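Local coordinates for protein U4/U6 snRNA-associated-splicing factor PRP24 (Saccharomyces cerevisiae, PDB 4N0T) that binds U6 snRNA and promotes its annealing with U4 snRNA, acting as a recycling factor of the spliceosome, at residues Asn193-Ser198 against Cys222-Val227; Cys297-Glu302 against Asn341-Gln346; Ser352-Ile355 against Lys359-Tyr362. One frame throughout, in Å; residues are numbered along the deposited sequence.

Contact 1: residues Asn193-Ser198 against Cys222-Val227; sequences NLLRES and CCAFMV. With nucleotides of chain B.
Leu195 faces strand 222-228 from its helix and meets two side chains there. Its CD1 methyl rests on the CB methyl of Ala224 at 3.8 Å. Two residues further along the strand, the terminal methyl of Met226 comes back to the helix: CE lies 3.9 Å from Leu195 CB and about as near to the carbonyl O of the same leucine. The Met226 chain leaves the strand extended, CG anti to the backbone N, and bends only at its last torsion (chi3 -58°), which brings CE back onto the Leu195 backbone and CB. No hydrogen bond crosses between the segments; they meet through apolar van der Waals contact.

This is the helix-on-sheet core of an RNA recognition motif, the third in the chain. Strand 222-228 occupies the RNP1 position of the fold, and its alternation sends Ala224 and Met226 inward while Cys223 and Phe225 meet RNA on the opposite face. The cytosine of C14 of chain B lies over one face of the Phe225 ring, displaced toward the rim, with its C2 3.4 Å from Phe225 CG. At the edge of that ring, Phe225 CZ approaches the ribose O4' of A13 of chain B at 3.4 Å. With an alanine at Phe225, the C14 base would probably lose the ring face it lies against, and the A13 ribose the ring edge beside its O4'. Two residues earlier, Cys223 SG sits 3.7 Å from C4 of A12 of chain B.

Further out, Met226 also packs on Ile205 and Ile208 of strand 205-209, and backbone bonds to Ile180 and Ile182 fix the inward-facing pair. Within the helix, Ser198 OG donates to Leu194 O at 2.9 Å, from above the carbonyl plane, while Ser198 N reaches the same oxygen from the other face.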
loop_
_atom_site.group_PDB
_atom_site.type_symbol
_atom_site.label_atom_id
_atom_site.label_comp_id
_atom_site.label_asym_id
_atom_site.label_seq_id
_atom_site.Cartn_x
_atom_site.Cartn_y
_atom_site.Cartn_z
ATOM N N ASN A 193 26.905 8.779 -24.189
ATOM C CA ASN A 193 26.978 9.160 -25.598
ATOM C C ASN A 193 26.955 7.941 -26.503
ATOM O O ASN A 193 26.237 7.921 -27.497
ATOM C CB ASN A 193 28.224 9.998 -25.885
ATOM C CG ASN A 193 28.191 11.347 -25.195
ATOM O OD1 ASN A 193 27.132 11.817 -24.777
ATOM N ND2 ASN A 193 29.358 11.978 -25.072
ATOM N N LEU A 194 27.742 6.930 -26.147
ATOM C CA LEU A 194 27.800 5.695 -26.926
ATOM C C LEU A 194 26.462 4.962 -26.916
ATOM O O LEU A 194 26.001 4.493 -27.962
ATOM C CB LEU A 194 28.925 4.790 -26.406
ATOM C CG LEU A 194 29.231 3.439 -27.070
ATOM C CD1 LEU A 194 28.478 2.304 -26.411
ATOM C CD2 LEU A 194 28.957 3.445 -28.567
ATOM N N LEU A 195 25.830 4.890 -25.746
ATOM C CA LEU A 195 24.533 4.232 -25.624
ATOM C C LEU A 195 23.472 4.957 -26.447
ATOM O O LEU A 195 22.689 4.319 -27.164
ATOM C CB LEU A 195 24.104 4.141 -24.154
ATOM C CG LEU A 195 25.043 3.239 -23.351
ATOM C CD1 LEU A 195 24.691 3.234 -21.869
ATOM C CD2 LEU A 195 25.016 1.808 -23.915
ATOM N N ARG A 196 23.460 6.288 -26.368
ATOM C CA ARG A 196 22.547 7.087 -27.192
ATOM C C ARG A 196 22.766 6.817 -28.672
ATOM O O ARG A 196 21.806 6.573 -29.407
ATOM C CB ARG A 196 22.716 8.588 -26.922
ATOM C CG ARG A 196 22.153 9.029 -25.594
ATOM C CD ARG A 196 22.192 10.542 -25.373
ATOM N NE ARG A 196 21.558 10.903 -24.101
ATOM C CZ ARG A 196 20.255 11.123 -23.959
ATOM N NH1 ARG A 196 19.449 11.023 -25.012
ATOM N NH2 ARG A 196 19.756 11.438 -22.770
ATOM N N GLU A 197 24.026 6.856 -29.105
ATOM C CA GLU A 197 24.346 6.619 -30.516
ATOM C C GLU A 197 23.889 5.238 -30.970
ATOM O O GLU A 197 23.449 5.066 -32.105
ATOM C CB GLU A 197 25.851 6.757 -30.761
ATOM C CG GLU A 197 26.390 8.168 -30.606
ATOM C CD GLU A 197 27.908 8.200 -30.500
ATOM O OE1 GLU A 197 28.471 9.304 -30.328
ATOM O OE2 GLU A 197 28.536 7.118 -30.586
ATOM N N SER A 198 23.978 4.256 -30.076
ATOM C CA SER A 198 23.689 2.878 -30.455
ATOM C C SER A 198 22.203 2.555 -30.466
ATOM O O SER A 198 21.770 1.621 -31.147
ATOM C CB SER A 198 24.428 1.903 -29.537
ATOM O OG SER A 198 25.834 2.083 -29.645
ATOM N N CYS A 222 28.918 -3.927 -16.245
ATOM C CA CYS A 222 28.189 -2.737 -15.812
ATOM C C CYS A 222 26.817 -2.741 -16.430
ATOM O O CYS A 222 26.607 -3.336 -17.484
ATOM C CB CYS A 222 28.910 -1.479 -16.292
ATOM S SG CYS A 222 30.651 -1.351 -15.744
ATOM N N CYS A 223 25.887 -2.038 -15.793
ATOM C CA CYS A 223 24.539 -1.936 -16.332
ATOM C C CYS A 223 24.102 -0.493 -16.495
ATOM O O CYS A 223 24.685 0.422 -15.908
ATOM C CB CYS A 223 23.545 -2.683 -15.441
ATOM S SG CYS A 223 23.340 -1.957 -13.796
ATOM N N ALA A 224 23.079 -0.304 -17.322
ATOM C CA ALA A 224 22.502 1.008 -17.565
ATOM C C ALA A 224 21.045 0.814 -17.916
ATOM O O ALA A 224 20.643 -0.266 -18.365
ATOM C CB ALA A 224 23.231 1.708 -18.705
ATOM N N PHE A 225 20.249 1.859 -17.707
ATOM C CA PHE A 225 18.838 1.794 -18.034
ATOM C C PHE A 225 18.524 2.907 -19.005
ATOM O O PHE A 225 19.105 3.987 -18.930
ATOM C CB PHE A 225 17.996 1.994 -16.782
ATOM C CG PHE A 225 18.109 0.884 -15.773
ATOM C CD1 PHE A 225 19.169 0.839 -14.878
ATOM C CD2 PHE A 225 17.139 -0.107 -15.711
ATOM C CE1 PHE A 225 19.261 -0.177 -13.936
ATOM C CE2 PHE A 225 17.229 -1.133 -14.769
ATOM C CZ PHE A 225 18.289 -1.158 -13.877
ATOM N N MET A 226 17.602 2.643 -19.914
ATOM C CA MET A 226 17.272 3.597 -20.954
ATOM C C MET A 226 15.761 3.633 -21.114
ATOM O O MET A 226 15.113 2.591 -21.279
ATOM C CB MET A 226 17.958 3.197 -22.263
ATOM C CG MET A 226 17.578 4.090 -23.451
ATOM S SD MET A 226 18.538 3.612 -24.911
ATOM C CE MET A 226 20.222 3.804 -24.320
ATOM N N VAL A 227 15.197 4.831 -21.012
ATOM C CA VAL A 227 13.772 5.019 -21.182
ATOM C C VAL A 227 13.455 5.640 -22.538
ATOM O O VAL A 227 13.997 6.699 -22.880
ATOM C CB VAL A 227 13.230 5.948 -20.102
ATOM C CG1 VAL A 227 11.763 6.237 -20.360
ATOM C CG2 VAL A 227 13.421 5.302 -18.740
ATOM P P C B 14 17.931 0.419 -7.443
ATOM O OP1 C B 14 18.832 0.053 -6.309
ATOM O OP2 C B 14 16.460 0.527 -7.211
ATOM O "O5'" C B 14 18.375 1.818 -8.055
ATOM C "C5'" C B 14 19.746 2.120 -8.307
ATOM C "C4'" C B 14 19.917 2.838 -9.621
ATOM O "O4'" C B 14 19.521 1.948 -10.695
ATOM C "C3'" C B 14 19.049 4.074 -9.837
ATOM O "O3'" C B 14 19.584 5.246 -9.258
ATOM C "C2'" C B 14 18.972 4.162 -11.350
ATOM O "O2'" C B 14 20.199 4.665 -11.873
ATOM C "C1'" C B 14 18.911 2.689 -11.728
ATOM N N1 C B 14 17.545 2.161 -11.974
ATOM C C2 C B 14 16.882 2.582 -13.128
ATOM O O2 C B 14 17.414 3.440 -13.856
ATOM N N3 C B 14 15.678 2.061 -13.424
ATOM C C4 C B 14 15.119 1.146 -12.630
ATOM N N4 C B 14 13.927 0.686 -13.006
ATOM C C5 C B 14 15.773 0.672 -11.449
ATOM C C6 C B 14 16.985 1.195 -11.175
ATOM P P A B 12 27.451 -6.016 -6.292
ATOM O OP1 A B 12 28.856 -6.108 -5.830
ATOM O OP2 A B 12 26.344 -6.346 -5.353
ATOM O "O5'" A B 12 27.257 -4.543 -6.875
ATOM C "C5'" A B 12 25.983 -4.093 -7.312
ATOM C "C4'" A B 12 26.124 -3.055 -8.398
ATOM O "O4'" A B 12 26.686 -3.675 -9.574
ATOM C "C3'" A B 12 24.834 -2.413 -8.892
ATOM O "O3'" A B 12 24.430 -1.338 -8.062
ATOM C "C2'" A B 12 25.197 -1.953 -10.302
ATOM O "O2'" A B 12 25.829 -0.681 -10.252
ATOM C "C1'" A B 12 26.229 -3.010 -10.733
ATOM N N9 A B 12 25.696 -4.006 -11.686
ATOM C C8 A B 12 26.324 -4.417 -12.842
ATOM N N7 A B 12 25.658 -5.321 -13.514
ATOM C C5 A B 12 24.510 -5.516 -12.757
ATOM C C6 A B 12 23.404 -6.354 -12.951
ATOM N N6 A B 12 23.264 -7.161 -14.005
ATOM N N1 A B 12 22.423 -6.327 -12.016
ATOM C C2 A B 12 22.571 -5.522 -10.970
ATOM N N3 A B 12 23.563 -4.689 -10.677
ATOM C C4 A B 12 24.523 -4.730 -11.625
ATOM P P A B 13 22.903 -1.173 -7.607
ATOM O OP1 A B 13 22.835 0.087 -6.802
ATOM O OP2 A B 13 22.434 -2.480 -7.084
ATOM O "O5'" A B 13 22.151 -0.850 -8.968
ATOM C "C5'" A B 13 21.457 -1.866 -9.671
ATOM C "C4'" A B 13 20.014 -1.475 -9.843
ATOM O "O4'" A B 13 19.407 -2.306 -10.868
ATOM C "C3'" A B 13 19.138 -1.636 -8.599
ATOM O "O3'" A B 13 18.127 -0.626 -8.642
ATOM C "C2'" A B 13 18.478 -2.986 -8.851
ATOM O "O2'" A B 13 17.282 -3.199 -8.132
ATOM C "C1'" A B 13 18.227 -2.884 -10.346
ATOM N N9 A B 13 17.974 -4.128 -11.064
ATOM C C8 A B 13 18.706 -5.286 -11.116
ATOM N N7 A B 13 18.196 -6.174 -11.931
ATOM C C5 A B 13 17.071 -5.554 -12.458
ATOM C C6 A B 13 16.102 -5.969 -13.378
ATOM N N6 A B 13 16.111 -7.171 -13.966
ATOM N N1 A B 13 15.122 -5.094 -13.691
ATOM C C2 A B 13 15.113 -3.895 -13.114
ATOM N N3 A B 13 15.965 -3.391 -12.227
ATOM C C4 A B 13 16.930 -4.285 -11.940
#

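Contact 2: residues Cys297-Glu302 against Asn341-Gln346; sequences CQFLQE and NGSQFQ
Phe299 and Phe345 form a T-shaped (edge-to-face) pair that joins the first helix of the occluded RNA recognition motif, 293-302, to the short edge strand 344-345. Phe299 has the larger share of the buried surface and offers its face; Phe345 offers its edge. The ring centroids stand 4.9 Å apart and the planes meet at 67°, short of perpendicular. Phe345 CD1 does most of the touching, 3.4 Å from Phe299 CG and displaced from the middle of that ring toward its rim, while the neighbouring CE1 of Phe345 slides down to Phe299 CB at 3.5 Å. With CG anti to the backbone N (chi1 161°), the Phe299 ring is thrown out from the helix and across the start of the strand.

Its far end therefore meets backbone and hydroxyl rather than another ring. Leu340, at the end of helix 330-340, packs against Phe299 as well, and its carbonyl O holds the hydroxyl of Ser343 by a hydrogen bond. That anchored oxygen lies in the plane of the Phe299 ring, at its edge, with Ser343 OG 3.9 Å from Phe299 CZ. Nearer still is the carbonyl of the next residue, Gln344 O, 3.3 Å from Phe299 CE1.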
loop_
_atom_site.group_PDB
_atom_site.type_symbol
_atom_site.label_atom_id
_atom_site.label_comp_id
_atom_site.label_asym_id
_atom_site.label_seq_id
_atom_site.Cartn_x
_atom_site.Cartn_y
_atom_site.Cartn_z
ATOM N N CYS A 297 8.152 -2.726 12.287
ATOM C CA CYS A 297 9.398 -2.193 12.836
ATOM C C CYS A 297 9.106 -1.292 14.040
ATOM O O CYS A 297 9.765 -1.372 15.090
ATOM C CB CYS A 297 10.143 -1.407 11.754
ATOM S SG CYS A 297 11.796 -0.853 12.236
ATOM N N GLN A 298 8.099 -0.445 13.889
ATOM C CA GLN A 298 7.696 0.465 14.957
ATOM C C GLN A 298 7.255 -0.308 16.202
ATOM O O GLN A 298 7.648 0.025 17.329
ATOM C CB GLN A 298 6.581 1.377 14.454
ATOM C CG GLN A 298 5.966 2.260 15.508
ATOM C CD GLN A 298 4.841 3.105 14.950
ATOM O OE1 GLN A 298 5.068 4.198 14.427
ATOM N NE2 GLN A 298 3.618 2.596 15.047
ATOM N N PHE A 299 6.464 -1.359 15.987
ATOM C CA PHE A 299 6.051 -2.254 17.062
ATOM C C PHE A 299 7.242 -2.899 17.763
ATOM O O PHE A 299 7.285 -2.942 18.990
ATOM C CB PHE A 299 5.103 -3.311 16.502
ATOM C CG PHE A 299 4.948 -4.534 17.365
ATOM C CD1 PHE A 299 4.175 -4.499 18.525
ATOM C CD2 PHE A 299 5.518 -5.742 16.978
ATOM C CE1 PHE A 299 4.009 -5.643 19.300
ATOM C CE2 PHE A 299 5.358 -6.889 17.749
ATOM C CZ PHE A 299 4.602 -6.836 18.914
ATOM N N LEU A 300 8.213 -3.400 17.003
ATOM C CA LEU A 300 9.375 -4.038 17.621
ATOM C C LEU A 300 10.200 -3.059 18.452
ATOM O O LEU A 300 10.743 -3.425 19.504
ATOM C CB LEU A 300 10.269 -4.679 16.564
ATOM C CG LEU A 300 9.643 -5.843 15.803
ATOM C CD1 LEU A 300 10.600 -6.347 14.724
ATOM C CD2 LEU A 300 9.278 -6.969 16.751
ATOM N N GLN A 301 10.310 -1.821 17.973
ATOM C CA GLN A 301 11.099 -0.811 18.674
ATOM C C GLN A 301 10.381 -0.244 19.893
ATOM O O GLN A 301 10.983 -0.130 20.964
ATOM C CB GLN A 301 11.479 0.328 17.726
ATOM C CG GLN A 301 12.488 -0.069 16.661
ATOM C CD GLN A 301 12.560 0.948 15.536
ATOM O OE1 GLN A 301 13.408 0.853 14.651
ATOM N NE2 GLN A 301 11.654 1.917 15.559
ATOM N N GLU A 302 9.106 0.108 19.734
ATOM C CA GLU A 302 8.369 0.826 20.777
ATOM C C GLU A 302 7.748 -0.078 21.834
ATOM O O GLU A 302 7.671 0.297 23.006
ATOM C CB GLU A 302 7.281 1.713 20.159
ATOM C CG GLU A 302 7.822 2.799 19.235
ATOM C CD GLU A 302 6.726 3.670 18.649
ATOM O OE1 GLU A 302 5.560 3.553 19.092
ATOM O OE2 GLU A 302 7.033 4.473 17.742
ATOM N N ASN A 341 6.452 -14.681 20.777
ATOM C CA ASN A 341 5.382 -15.670 20.671
ATOM C C ASN A 341 4.329 -15.381 21.730
ATOM O O ASN A 341 4.630 -15.382 22.929
ATOM C CB ASN A 341 5.916 -17.093 20.837
ATOM C CG ASN A 341 4.893 -18.149 20.451
ATOM O OD1 ASN A 341 4.223 -18.043 19.418
ATOM N ND2 ASN A 341 4.755 -19.172 21.292
ATOM N N GLY A 342 3.105 -15.111 21.296
ATOM C CA GLY A 342 2.038 -14.806 22.230
ATOM C C GLY A 342 1.895 -13.334 22.598
ATOM O O GLY A 342 0.994 -12.957 23.363
ATOM N N SER A 343 2.779 -12.494 22.071
ATOM C CA SER A 343 2.652 -11.051 22.255
ATOM C C SER A 343 1.423 -10.531 21.498
ATOM O O SER A 343 0.813 -11.262 20.711
ATOM C CB SER A 343 3.912 -10.341 21.772
ATOM O OG SER A 343 4.033 -10.457 20.370
ATOM N N GLN A 344 1.041 -9.279 21.747
ATOM C CA GLN A 344 -0.113 -8.702 21.067
ATOM C C GLN A 344 0.317 -7.660 20.044
ATOM O O GLN A 344 1.134 -6.780 20.341
ATOM C CB GLN A 344 -1.098 -8.072 22.067
ATOM C CG GLN A 344 -2.009 -9.078 22.771
ATOM C CD GLN A 344 -3.380 -8.498 23.085
ATOM O OE1 GLN A 344 -3.571 -7.278 23.086
ATOM N NE2 GLN A 344 -4.345 -9.374 23.339
ATOM N N PHE A 345 -0.241 -7.767 18.841
ATOM C CA PHE A 345 0.001 -6.793 17.787
ATOM C C PHE A 345 -1.343 -6.399 17.182
ATOM O O PHE A 345 -2.112 -7.266 16.749
ATOM C CB PHE A 345 0.936 -7.393 16.727
ATOM C CG PHE A 345 1.237 -6.470 15.578
ATOM C CD1 PHE A 345 2.089 -5.383 15.739
ATOM C CD2 PHE A 345 0.694 -6.713 14.323
ATOM C CE1 PHE A 345 2.380 -4.542 14.663
ATOM C CE2 PHE A 345 0.975 -5.875 13.247
ATOM C CZ PHE A 345 1.821 -4.791 13.418
ATOM N N GLN A 346 -1.621 -5.096 17.167
ATOM C CA GLN A 346 -2.884 -4.562 16.659
ATOM C C GLN A 346 -4.079 -5.208 17.355
ATOM O O GLN A 346 -5.081 -5.532 16.716
ATOM C CB GLN A 346 -2.980 -4.730 15.134
ATOM C CG GLN A 346 -1.757 -4.213 14.382
ATOM C CD GLN A 346 -2.043 -2.997 13.513
ATOM O OE1 GLN A 346 -1.846 -1.854 13.935
ATOM N NE2 GLN A 346 -2.498 -3.240 12.287
#

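Contact 3: residues Ser352-Ile355 against Lys359-Tyr362; sequences SGTI and KRYY. With SO4 (sulfate ion), chain C.
Ile355 and Lys359 stand one helical turn apart at the start of helix 355-365, and the backbone bond between them is the regular i to i+4 link: Lys359 N donates to Ile355 O at 3.0 Å, with an N-H...O angle of 159°, in the carbonyl plane.

Apolar contact runs alongside that bond. The two side chains lie side by side and point the same way. The lysine chain is extended beyond CG, which carries its CE to within 3.8 Å of Ile355 CG2, so that methylene, not the ammonium, covers the isoleucine branch. Beyond the pair, Ile355 packs on Leu281 and Cys283 of strand 281-285, and Lys359 also touches Phe320.

Capping comes next. Thr354 is the N-cap, its side chain taking a backbone N of the first turn, while Asp357 OD2 accepts from Thr354 N in return, a reciprocal pairing consistent with a capping box where strand 348-353 of the occluded RNA recognition motif passes into the helix.

The charged and polar bonds converge on a sulfate ion, probably from the crystallisation liquor. Arg360, bent at chi3 (-70°), turns its guanidinium back toward Thr354 and meets the anion edge-on, the sulfur lying in the guanidinium plane. Two N-H groups reach separate oxygens: Arg360 NH2 to sulfate O4 at 2.6 Å and Arg360 NH1 to sulfate O2 at 3.2 Å. Thr354 OG1 gives a further bond to sulfate O4 at 3.1 Å, so that one oxygen is gripped from both segments. Asn356 ND2 adds another donor, and Asp357 OD1 forms a salt bridge with Arg360 NH2.

A guanidinium, a hydroxyl and an amide gathered at a helix N-terminus, whose dipole would probably add to the attraction, make a site that would suit a tetrahedral anion.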
loop_
_atom_site.group_PDB
_atom_site.type_symbol
_atom_site.label_atom_id
_atom_site.label_comp_id
_atom_site.label_asym_id
_atom_site.label_seq_id
_atom_site.Cartn_x
_atom_site.Cartn_y
_atom_site.Cartn_z
ATOM N N SER A 352 5.184 -16.665 16.927
ATOM C CA SER A 352 6.490 -16.630 16.287
ATOM C C SER A 352 6.876 -18.061 15.946
ATOM O O SER A 352 6.350 -19.013 16.534
ATOM C CB SER A 352 7.528 -16.011 17.216
ATOM O OG SER A 352 7.754 -16.863 18.338
ATOM N N GLY A 353 7.790 -18.234 15.000
ATOM C CA GLY A 353 8.180 -19.578 14.620
ATOM C C GLY A 353 9.107 -19.530 13.435
ATOM O O GLY A 353 9.459 -18.444 12.967
ATOM N N THR A 354 9.509 -20.701 12.954
ATOM C CA THR A 354 10.314 -20.783 11.745
ATOM C C THR A 354 9.426 -20.571 10.533
ATOM O O THR A 354 8.192 -20.498 10.655
ATOM C CB THR A 354 10.938 -22.171 11.606
ATOM O OG1 THR A 354 9.889 -23.131 11.445
ATOM C CG2 THR A 354 11.767 -22.513 12.835
ATOM N N ILE A 355 10.048 -20.490 9.353
ATOM C CA ILE A 355 9.276 -20.455 8.122
ATOM C C ILE A 355 8.317 -21.642 8.043
ATOM O O ILE A 355 7.145 -21.477 7.726
ATOM C CB ILE A 355 10.195 -20.403 6.872
ATOM C CG1 ILE A 355 10.876 -19.034 6.807
ATOM C CG2 ILE A 355 9.390 -20.671 5.598
ATOM C CD1 ILE A 355 12.037 -18.962 5.817
ATOM N N LYS A 359 4.193 -21.803 7.782
ATOM C CA LYS A 359 3.489 -22.530 6.728
ATOM C C LYS A 359 2.519 -23.558 7.308
ATOM O O LYS A 359 1.379 -23.670 6.852
ATOM C CB LYS A 359 4.482 -23.235 5.797
ATOM C CG LYS A 359 5.311 -22.286 4.940
ATOM C CD LYS A 359 6.170 -23.075 3.960
ATOM C CE LYS A 359 6.951 -22.155 3.049
ATOM N NZ LYS A 359 7.660 -22.925 1.979
ATOM N N ARG A 360 2.976 -24.306 8.308
ATOM C CA ARG A 360 2.116 -25.308 8.949
ATOM C C ARG A 360 0.872 -24.675 9.565
ATOM O O ARG A 360 -0.245 -25.181 9.405
ATOM C CB ARG A 360 2.888 -26.122 9.995
ATOM C CG ARG A 360 3.760 -27.227 9.389
ATOM C CD ARG A 360 4.390 -28.120 10.465
ATOM N NE ARG A 360 5.426 -27.428 11.228
ATOM C CZ ARG A 360 6.719 -27.466 10.928
ATOM N NH1 ARG A 360 7.146 -28.176 9.887
ATOM N NH2 ARG A 360 7.591 -26.797 11.669
ATOM N N TYR A 361 1.060 -23.550 10.248
ATOM C CA TYR A 361 -0.066 -22.837 10.838
ATOM C C TYR A 361 -1.053 -22.399 9.769
ATOM O O TYR A 361 -2.264 -22.571 9.919
ATOM C CB TYR A 361 0.402 -21.630 11.661
ATOM C CG TYR A 361 -0.741 -20.898 12.323
ATOM C CD1 TYR A 361 -1.304 -21.372 13.506
ATOM C CD2 TYR A 361 -1.283 -19.750 11.755
ATOM C CE1 TYR A 361 -2.364 -20.708 14.109
ATOM C CE2 TYR A 361 -2.332 -19.080 12.345
ATOM C CZ TYR A 361 -2.875 -19.564 13.524
ATOM O OH TYR A 361 -3.927 -18.899 14.114
ATOM N N TYR A 362 -0.531 -21.847 8.673
ATOM C CA TYR A 362 -1.383 -21.413 7.582
ATOM C C TYR A 362 -2.164 -22.582 6.989
ATOM O O TYR A 362 -3.373 -22.468 6.766
ATOM C CB TYR A 362 -0.545 -20.745 6.488
ATOM C CG TYR A 362 -1.358 -20.352 5.286
ATOM C CD1 TYR A 362 -2.023 -19.139 5.245
ATOM C CD2 TYR A 362 -1.462 -21.199 4.186
ATOM C CE1 TYR A 362 -2.772 -18.771 4.135
ATOM C CE2 TYR A 362 -2.208 -20.841 3.081
ATOM C CZ TYR A 362 -2.859 -19.631 3.063
ATOM O OH TYR A 362 -3.600 -19.279 1.959
HETATM S S SO4 C . 11.053 -27.040 10.880
HETATM O O1 SO4 C . 11.943 -26.209 10.072
HETATM O O2 SO4 C . 10.360 -28.009 10.022
HETATM O O3 SO4 C . 11.833 -27.746 11.894
HETATM O O4 SO4 C . 10.094 -26.173 11.559
#

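Overall arrangement
Contact 1 and contact 2 illustrate the same principle in separate RNA recognition motifs: a helix seals against strand residues, without a hydrogen bond across. Contact 1 is fully buried and aliphatic, with RNA on the other face of its strand; contact 2 is aromatic and partly buried, at the edge strand of its sheet and about 13 Å from the nearest nucleic acid atom. Contact 3 is local and nearer the surface, mixing a helical bond, a cap and an anion site. Contacts 2 and 3 share one sheet and touch where Asn341 OD1 meets Ser352 N at 3.0 Å, whereas contact 1 lies about 46 Å from contact 2 and 45 Å from contact 3, centre to centre.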